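Local atomic coordinates of N-acetylgalactosaminyltransferase 7 (Homo sapiens, PDB entry 6IWR), a protein that is a glycosyltransferase that combines a catalytic domain of the GT-A clan with a ricin-type beta-trefoil lectin domain. Residues A[153-158]-A[184-189]; A[162-167]-A[200-205]; A[223-228]-A[342-347]. All coordinates share one frame; numbering follows the deposited sequence.

Interaction 1 of 3, residues A[153-158]-A[184-189]; sequences IVFHNE and LIDDFS
I153, V154 and F155 pair in parallel with L184, I185 and D186, as neighbouring strands of a beta-alpha-beta unit in the GT-A domain; the axes of the short segments 153-155 and 184-186 approach to 4.6 Å, 22° from parallel. Backbone bonds link them in turn: I153 O accepts from I185 N, I185 O from F155 N, and F155 O from D187 N at 2.9 Å. On one face of the sheet the packing is dense. I153 and L184 lie side by side, with CD1 of I153 3.7 Å from CD2 of L184, and V167 of helix 160-173 covers both. F155 completes this layer. Its CG stands between the backbone N and the carbonyl carbon (chi1 72°), a turn that swings the ring across to the second strand, where CA of D186 sits over one face, 4.0 Å from the ring centroid, in a CH-pi contact. CB of L184 approaches the edge of the same ring. On the other face V154 CG2 meets I185 CB, beside A223 of helix 219-230.

Beyond the strand ends the contact is looser and partly open to solvent, with F188 exposed. Here polar bonds join the loops. With CG anti to the backbone N (chi1 172°), the H156 ring is placed for ND1 to donate to D187 O at 3.1 Å, from above the carbonyl plane. D187 OD1 accepts from N214 ND2 and the backbone N of E218, while D186 OD2 forms a salt bridge with R213. D186 OD1 receives two donors from S189, the backbone N on the syn side, as an Asx motif, and the hydroxyl from above the carboxylate plane. That hydroxyl is in turn tied to residues 156-158: S189 OG accepts from N157 N at 2.9 Å.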
# COMPACT_ATOMS: atom_id res chain seq x y z
N ILE A 153 24.64 -10.33 -18.20
CA ILE A 153 23.95 -9.61 -17.14
C ILE A 153 23.52 -8.29 -17.76
O ILE A 153 24.36 -7.46 -18.13
CB ILE A 153 24.84 -9.36 -15.92
CG1 ILE A 153 25.34 -10.67 -15.33
CG2 ILE A 153 24.09 -8.58 -14.84
CD1 ILE A 153 26.46 -10.46 -14.41
N VAL A 154 22.22 -8.10 -17.89
CA VAL A 154 21.66 -6.83 -18.32
C VAL A 154 21.43 -5.99 -17.08
O VAL A 154 20.87 -6.46 -16.09
CB VAL A 154 20.35 -7.06 -19.10
CG1 VAL A 154 19.66 -5.73 -19.39
CG2 VAL A 154 20.64 -7.86 -20.37
N PHE A 155 21.90 -4.74 -17.09
CA PHE A 155 21.67 -3.90 -15.94
C PHE A 155 21.23 -2.52 -16.37
O PHE A 155 21.48 -2.08 -17.50
CB PHE A 155 22.92 -3.82 -15.04
CG PHE A 155 24.04 -3.02 -15.62
CD1 PHE A 155 24.14 -1.66 -15.38
CD2 PHE A 155 25.02 -3.64 -16.38
CE1 PHE A 155 25.18 -0.91 -15.89
CE2 PHE A 155 26.08 -2.89 -16.91
CZ PHE A 155 26.14 -1.52 -16.67
N HIS A 156 20.52 -1.85 -15.46
CA HIS A 156 20.13 -0.45 -15.62
C HIS A 156 20.23 0.20 -14.25
O HIS A 156 19.46 -0.15 -13.34
CB HIS A 156 18.71 -0.33 -16.20
CG HIS A 156 18.17 1.07 -16.22
ND1 HIS A 156 18.45 1.96 -17.24
CD2 HIS A 156 17.38 1.73 -15.34
CE1 HIS A 156 17.86 3.12 -16.98
NE2 HIS A 156 17.20 3.00 -15.84
N ASN A 157 21.18 1.11 -14.08
CA ASN A 157 21.29 1.93 -12.88
C ASN A 157 21.50 1.11 -11.61
O ASN A 157 21.24 1.60 -10.51
CB ASN A 157 20.07 2.84 -12.73
CG ASN A 157 20.16 4.08 -13.60
OD1 ASN A 157 21.20 4.33 -14.24
ND2 ASN A 157 19.10 4.87 -13.61
N GLU A 158 22.00 -0.11 -11.76
CA GLU A 158 22.23 -0.98 -10.61
C GLU A 158 23.23 -0.37 -9.64
O GLU A 158 24.15 0.37 -10.03
CB GLU A 158 22.72 -2.34 -11.09
CG GLU A 158 22.78 -3.40 -10.02
CD GLU A 158 21.39 -3.91 -9.61
OE1 GLU A 158 20.42 -3.75 -10.40
OE2 GLU A 158 21.28 -4.46 -8.49
N LEU A 184 28.42 -7.77 -19.67
CA LEU A 184 27.45 -6.88 -19.03
C LEU A 184 26.84 -6.01 -20.12
O LEU A 184 27.57 -5.48 -20.97
CB LEU A 184 28.10 -6.01 -17.95
CG LEU A 184 29.06 -6.65 -16.94
CD1 LEU A 184 29.73 -5.55 -16.12
CD2 LEU A 184 28.40 -7.70 -16.02
N ILE A 185 25.52 -5.91 -20.12
CA ILE A 185 24.79 -5.08 -21.08
C ILE A 185 24.19 -3.91 -20.32
O ILE A 185 23.23 -4.07 -19.55
CB ILE A 185 23.69 -5.86 -21.81
CG1 ILE A 185 24.26 -7.05 -22.57
CG2 ILE A 185 22.97 -4.93 -22.78
CD1 ILE A 185 25.01 -6.66 -23.80
N ASP A 186 24.75 -2.73 -20.56
CA ASP A 186 24.26 -1.49 -19.97
C ASP A 186 23.08 -1.00 -20.78
O ASP A 186 23.25 -0.57 -21.93
CB ASP A 186 25.37 -0.44 -19.99
CG ASP A 186 24.97 0.81 -19.28
OD1 ASP A 186 23.75 1.04 -19.08
OD2 ASP A 186 25.90 1.55 -18.89
N ASP A 187 21.88 -1.06 -20.21
CA ASP A 187 20.70 -0.56 -20.93
C ASP A 187 20.45 0.92 -20.61
O ASP A 187 19.41 1.30 -20.06
CB ASP A 187 19.48 -1.39 -20.61
CG ASP A 187 18.39 -1.21 -21.64
OD1 ASP A 187 18.73 -0.95 -22.82
OD2 ASP A 187 17.20 -1.31 -21.26
N PHE A 188 21.44 1.75 -20.95
CA PHE A 188 21.26 3.20 -21.00
C PHE A 188 21.17 3.81 -19.60
O PHE A 188 20.36 4.70 -19.36
CB PHE A 188 20.02 3.56 -21.82
CG PHE A 188 20.09 4.90 -22.45
CD1 PHE A 188 21.19 5.25 -23.22
CD2 PHE A 188 19.07 5.82 -22.28
CE1 PHE A 188 21.27 6.51 -23.80
CE2 PHE A 188 19.15 7.08 -22.87
CZ PHE A 188 20.24 7.42 -23.63
N SER A 189 22.01 3.34 -18.67
CA SER A 189 22.05 3.88 -17.32
C SER A 189 22.50 5.35 -17.33
O SER A 189 23.21 5.80 -18.22
CB SER A 189 23.01 3.06 -16.45
OG SER A 189 22.71 1.67 -16.46

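Interaction 2 of 3, residues A[162-167]-A[200-205]; sequences TLMRTV and EYIKLW
The helical turn carrying M164 and V167 faces the end of helix 197-201 and the 3-10 turn that follows, with the backbones well separated: the nearest CA atoms, those of M164 and I202, are 9.3 Å apart. Side chains bridge this distance. M164 does most of the work; its chain bends at both chi2 (-40°) and chi3 (-53°), which carries the terminal methyl in among Y201, I202 and W205. The sulfur makes a Met-aromatic contact with Y201, SD lying 4.9 Å from the ring centroid and obliquely placed, 54° off the ring normal. Further along, CE comes 3.9 Å from CD1 of I202 and lies at the edge of the W205 indole, close to its plane, although its exact separations from the two aromatic rings are doubtful in the model.

About one turn beyond M164, V167 meets W205 from a different direction. Its CG1 stands over a face of the six-membered ring, 4.0 Å from the centroid, as a CH-pi contact. CD1 of L204 lies against the opposite face, so the indole is held between two aliphatic groups while the methionine methyl meets its rim. H168, the next residue of helix 160-173, adds polar and aromatic partners: its NE2 is hydrogen-bonded to Y201 OH, and its ring packs edge-to-face with W205. Between the two segments themselves the attraction is therefore dispersive, with aromatic rings receiving methyl and sulfur groups, and it depends on complementary shape more than on directional bonds.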
# COMPACT_ATOMS: atom_id res chain seq x y z
N THR A 162 25.99 -4.35 -5.50
CA THR A 162 25.17 -5.47 -5.93
C THR A 162 25.59 -5.96 -7.32
O THR A 162 25.63 -7.17 -7.57
CB THR A 162 23.69 -5.08 -5.91
OG1 THR A 162 23.51 -3.80 -6.52
CG2 THR A 162 23.18 -5.04 -4.48
N LEU A 163 25.93 -5.05 -8.23
CA LEU A 163 26.34 -5.46 -9.57
C LEU A 163 27.65 -6.24 -9.52
O LEU A 163 27.78 -7.30 -10.15
CB LEU A 163 26.49 -4.24 -10.48
CG LEU A 163 27.07 -4.51 -11.88
CD1 LEU A 163 26.29 -5.65 -12.53
CD2 LEU A 163 27.05 -3.26 -12.78
N MET A 164 28.63 -5.73 -8.77
CA MET A 164 29.94 -6.35 -8.79
C MET A 164 29.95 -7.63 -7.96
O MET A 164 30.78 -8.52 -8.21
CB MET A 164 31.01 -5.37 -8.33
CG MET A 164 31.32 -4.22 -9.30
SD MET A 164 31.39 -4.62 -11.08
CE MET A 164 32.54 -5.95 -11.11
N ARG A 165 29.03 -7.77 -7.00
CA ARG A 165 28.97 -9.02 -6.25
C ARG A 165 28.41 -10.14 -7.12
O ARG A 165 28.84 -11.29 -7.00
CB ARG A 165 28.17 -8.85 -4.97
CG ARG A 165 28.11 -10.11 -4.07
CD ARG A 165 27.96 -9.77 -2.55
NE ARG A 165 26.92 -8.76 -2.35
CZ ARG A 165 27.10 -7.56 -1.82
NH1 ARG A 165 26.06 -6.74 -1.74
NH2 ARG A 165 28.29 -7.17 -1.36
N THR A 166 27.45 -9.82 -8.00
CA THR A 166 26.99 -10.82 -8.96
C THR A 166 28.17 -11.39 -9.73
O THR A 166 28.40 -12.61 -9.76
CB THR A 166 26.01 -10.20 -9.95
OG1 THR A 166 25.04 -9.40 -9.27
CG2 THR A 166 25.31 -11.29 -10.76
N VAL A 167 28.93 -10.49 -10.35
CA VAL A 167 30.09 -10.86 -11.15
C VAL A 167 31.13 -11.58 -10.29
O VAL A 167 31.62 -12.65 -10.66
CB VAL A 167 30.68 -9.60 -11.83
CG1 VAL A 167 32.04 -9.92 -12.46
CG2 VAL A 167 29.71 -9.07 -12.90
N GLU A 200 37.09 1.11 -15.92
CA GLU A 200 38.42 0.96 -15.36
C GLU A 200 38.49 -0.21 -14.38
O GLU A 200 39.41 -1.04 -14.45
CB GLU A 200 38.85 2.27 -14.70
CG GLU A 200 40.34 2.57 -14.86
CD GLU A 200 40.75 2.74 -16.31
OE1 GLU A 200 39.95 3.29 -17.11
OE2 GLU A 200 41.87 2.31 -16.63
N TYR A 201 37.51 -0.32 -13.47
CA TYR A 201 37.49 -1.43 -12.52
C TYR A 201 37.59 -2.77 -13.23
O TYR A 201 38.40 -3.64 -12.89
CB TYR A 201 36.21 -1.38 -11.68
CG TYR A 201 36.09 -2.52 -10.68
CD1 TYR A 201 36.71 -2.42 -9.43
CD2 TYR A 201 35.40 -3.69 -10.98
CE1 TYR A 201 36.65 -3.44 -8.50
CE2 TYR A 201 35.32 -4.71 -10.05
CZ TYR A 201 35.95 -4.57 -8.81
OH TYR A 201 35.90 -5.57 -7.86
N ILE A 202 36.75 -2.95 -14.23
CA ILE A 202 36.52 -4.20 -14.95
C ILE A 202 37.82 -4.77 -15.52
O ILE A 202 37.90 -5.97 -15.80
CB ILE A 202 35.47 -3.91 -16.03
CG1 ILE A 202 34.11 -4.19 -15.45
CG2 ILE A 202 35.69 -4.66 -17.30
CD1 ILE A 202 34.12 -5.43 -14.66
N LYS A 203 38.84 -3.92 -15.67
CA LYS A 203 40.16 -4.39 -16.09
C LYS A 203 40.72 -5.41 -15.10
O LYS A 203 41.65 -6.15 -15.44
CB LYS A 203 41.11 -3.19 -16.26
CG LYS A 203 40.80 -2.38 -17.53
CD LYS A 203 41.74 -1.22 -17.77
CE LYS A 203 41.11 -0.18 -18.67
NZ LYS A 203 41.98 1.00 -18.96
N LEU A 204 40.14 -5.48 -13.90
CA LEU A 204 40.55 -6.44 -12.88
C LEU A 204 40.68 -7.86 -13.41
O LEU A 204 41.48 -8.65 -12.91
CB LEU A 204 39.53 -6.38 -11.74
CG LEU A 204 39.81 -6.93 -10.35
CD1 LEU A 204 38.55 -7.65 -9.87
CD2 LEU A 204 41.04 -7.83 -10.28
N TRP A 205 39.88 -8.23 -14.42
CA TRP A 205 39.75 -9.61 -14.89
C TRP A 205 40.34 -9.82 -16.29
O TRP A 205 40.07 -10.83 -16.93
CB TRP A 205 38.29 -10.04 -14.88
CG TRP A 205 37.70 -10.15 -13.52
CD1 TRP A 205 37.95 -11.13 -12.60
CD2 TRP A 205 36.72 -9.29 -12.94
NE1 TRP A 205 37.22 -10.91 -11.47
CE2 TRP A 205 36.45 -9.79 -11.65
CE3 TRP A 205 36.06 -8.14 -13.38
CZ2 TRP A 205 35.56 -9.18 -10.78
CZ3 TRP A 205 35.16 -7.53 -12.52
CH2 TRP A 205 34.92 -8.06 -11.23

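Interaction 3 of 3, residues A[223-228]-A[342-347]; sequences ARSIGA and LGLYDP
Y345 lies alongside helix 219-230 with one edge of its ring turned to R224 and S225. The aliphatic part of R224 runs past this edge, CB in the ring plane and CD 3.8 Å from CE2 of Y345. S225 OG is 3.5 Å from CB of the same tyrosine. One turn further on, CB of A228 packs against CD2 of L344 at 3.9 Å. The extended chain of R224 carries its guanidinium past the phenol, the two planes 56° apart, and NH1 forms a salt bridge with E355 rather than a bond to the tyrosine hydroxyl.

In this GT-A domain the contact sets helix 219-230, which packs on the central sheet, against the loop that leaves helix 336-342. G343, just after that helix, leaves helical geometry with a positive phi, which favours glycine, and the peptide bond before L344 is modelled cis. F339 stacks edge-to-face with Y345, while I359 and E355 of helix 355-365 also touch it. Side chains of helix 355-365 hold the loop backbone: L344 O accepts from K362 NZ, and D346 N donates to E358 OE1. The bound manganese ion lies about 7 Å from the side chain of R224.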
# COMPACT_ATOMS: atom_id res chain seq x y z
N ALA A 223 17.03 -5.91 -24.40
CA ALA A 223 18.41 -5.90 -23.92
C ALA A 223 18.98 -7.31 -23.85
O ALA A 223 20.15 -7.54 -24.17
CB ALA A 223 18.51 -5.21 -22.56
N ARG A 224 18.16 -8.28 -23.41
CA ARG A 224 18.61 -9.67 -23.40
C ARG A 224 18.92 -10.15 -24.81
O ARG A 224 19.86 -10.93 -25.02
CB ARG A 224 17.56 -10.56 -22.73
CG ARG A 224 17.47 -10.44 -21.21
CD ARG A 224 16.73 -11.64 -20.63
NE ARG A 224 16.24 -11.37 -19.29
CZ ARG A 224 14.96 -11.22 -18.99
NH1 ARG A 224 14.04 -11.33 -19.93
NH2 ARG A 224 14.60 -10.96 -17.73
N SER A 225 18.15 -9.68 -25.81
CA SER A 225 18.41 -10.11 -27.18
C SER A 225 19.72 -9.53 -27.71
O SER A 225 20.50 -10.23 -28.37
CB SER A 225 17.24 -9.73 -28.08
OG SER A 225 16.10 -10.55 -27.85
N ILE A 226 19.97 -8.25 -27.44
CA ILE A 226 21.28 -7.67 -27.73
C ILE A 226 22.38 -8.46 -27.04
O ILE A 226 23.44 -8.73 -27.63
CB ILE A 226 21.31 -6.18 -27.30
CG1 ILE A 226 20.31 -5.36 -28.13
CG2 ILE A 226 22.75 -5.65 -27.36
CD1 ILE A 226 19.93 -4.06 -27.50
N GLY A 227 22.16 -8.81 -25.77
CA GLY A 227 23.11 -9.66 -25.07
C GLY A 227 23.45 -10.90 -25.87
O GLY A 227 24.63 -11.19 -26.13
N ALA A 228 22.42 -11.65 -26.30
CA ALA A 228 22.69 -12.84 -27.12
C ALA A 228 23.57 -12.50 -28.31
O ALA A 228 24.39 -13.32 -28.74
CB ALA A 228 21.38 -13.47 -27.60
N LEU A 342 15.30 -20.35 -32.21
CA LEU A 342 14.06 -19.78 -31.69
C LEU A 342 13.98 -18.33 -32.15
O LEU A 342 12.92 -17.82 -32.48
CB LEU A 342 13.99 -19.91 -30.18
CG LEU A 342 13.43 -21.21 -29.60
CD1 LEU A 342 13.35 -22.33 -30.63
CD2 LEU A 342 14.21 -21.66 -28.39
N GLY A 343 15.14 -17.68 -32.17
CA GLY A 343 15.34 -16.39 -32.79
C GLY A 343 14.58 -15.12 -32.48
O GLY A 343 14.08 -14.49 -33.40
N LEU A 344 14.49 -14.69 -31.22
CA LEU A 344 14.94 -15.40 -30.04
C LEU A 344 13.84 -15.09 -29.06
O LEU A 344 13.05 -15.94 -28.68
CB LEU A 344 16.24 -14.80 -29.52
CG LEU A 344 17.39 -14.50 -30.47
CD1 LEU A 344 17.50 -13.00 -30.73
CD2 LEU A 344 18.68 -15.02 -29.88
N TYR A 345 13.80 -13.82 -28.68
CA TYR A 345 12.68 -13.23 -27.98
C TYR A 345 11.97 -12.44 -29.05
O TYR A 345 12.59 -11.64 -29.75
CB TYR A 345 13.17 -12.25 -26.92
CG TYR A 345 13.35 -12.82 -25.53
CD1 TYR A 345 12.53 -13.84 -25.06
CD2 TYR A 345 14.34 -12.33 -24.69
CE1 TYR A 345 12.70 -14.35 -23.80
CE2 TYR A 345 14.51 -12.85 -23.43
CZ TYR A 345 13.70 -13.85 -22.99
OH TYR A 345 13.88 -14.35 -21.72
N ASP A 346 10.68 -12.66 -29.20
CA ASP A 346 9.91 -11.98 -30.23
C ASP A 346 10.30 -10.51 -30.15
O ASP A 346 10.31 -9.93 -29.07
CB ASP A 346 8.41 -12.20 -29.98
CG ASP A 346 7.53 -11.09 -30.54
OD1 ASP A 346 7.95 -10.40 -31.49
OD2 ASP A 346 6.41 -10.92 -30.03
N PRO A 347 10.61 -9.91 -31.29
CA PRO A 347 11.07 -8.51 -31.26
C PRO A 347 9.97 -7.51 -31.05
O PRO A 347 10.29 -6.35 -30.77
CB PRO A 347 11.71 -8.32 -32.63
CG PRO A 347 11.20 -9.41 -33.46
CD PRO A 347 10.81 -10.54 -32.60

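Overall arrangement
Strand 149-155 opens the series, and interaction 1 closes the loop back to it from strand 179-186, with helix 160-173 between them. Interaction 2 starts on that helix, inside the span of interaction 1, and ends beyond it at residues 200-205, so the two cross along the chain. They also touch, helix 160-173 covering one face of the sheet. Interaction 3 follows in series, closing a much longer excursion between helix 219-230 and residues 342-347. Its helix meets interaction 1 on the opposite sheet face, where CA of G227 packs on CD1 of I185, whereas interactions 2 and 3 stay about 12 Å apart at their nearest atoms.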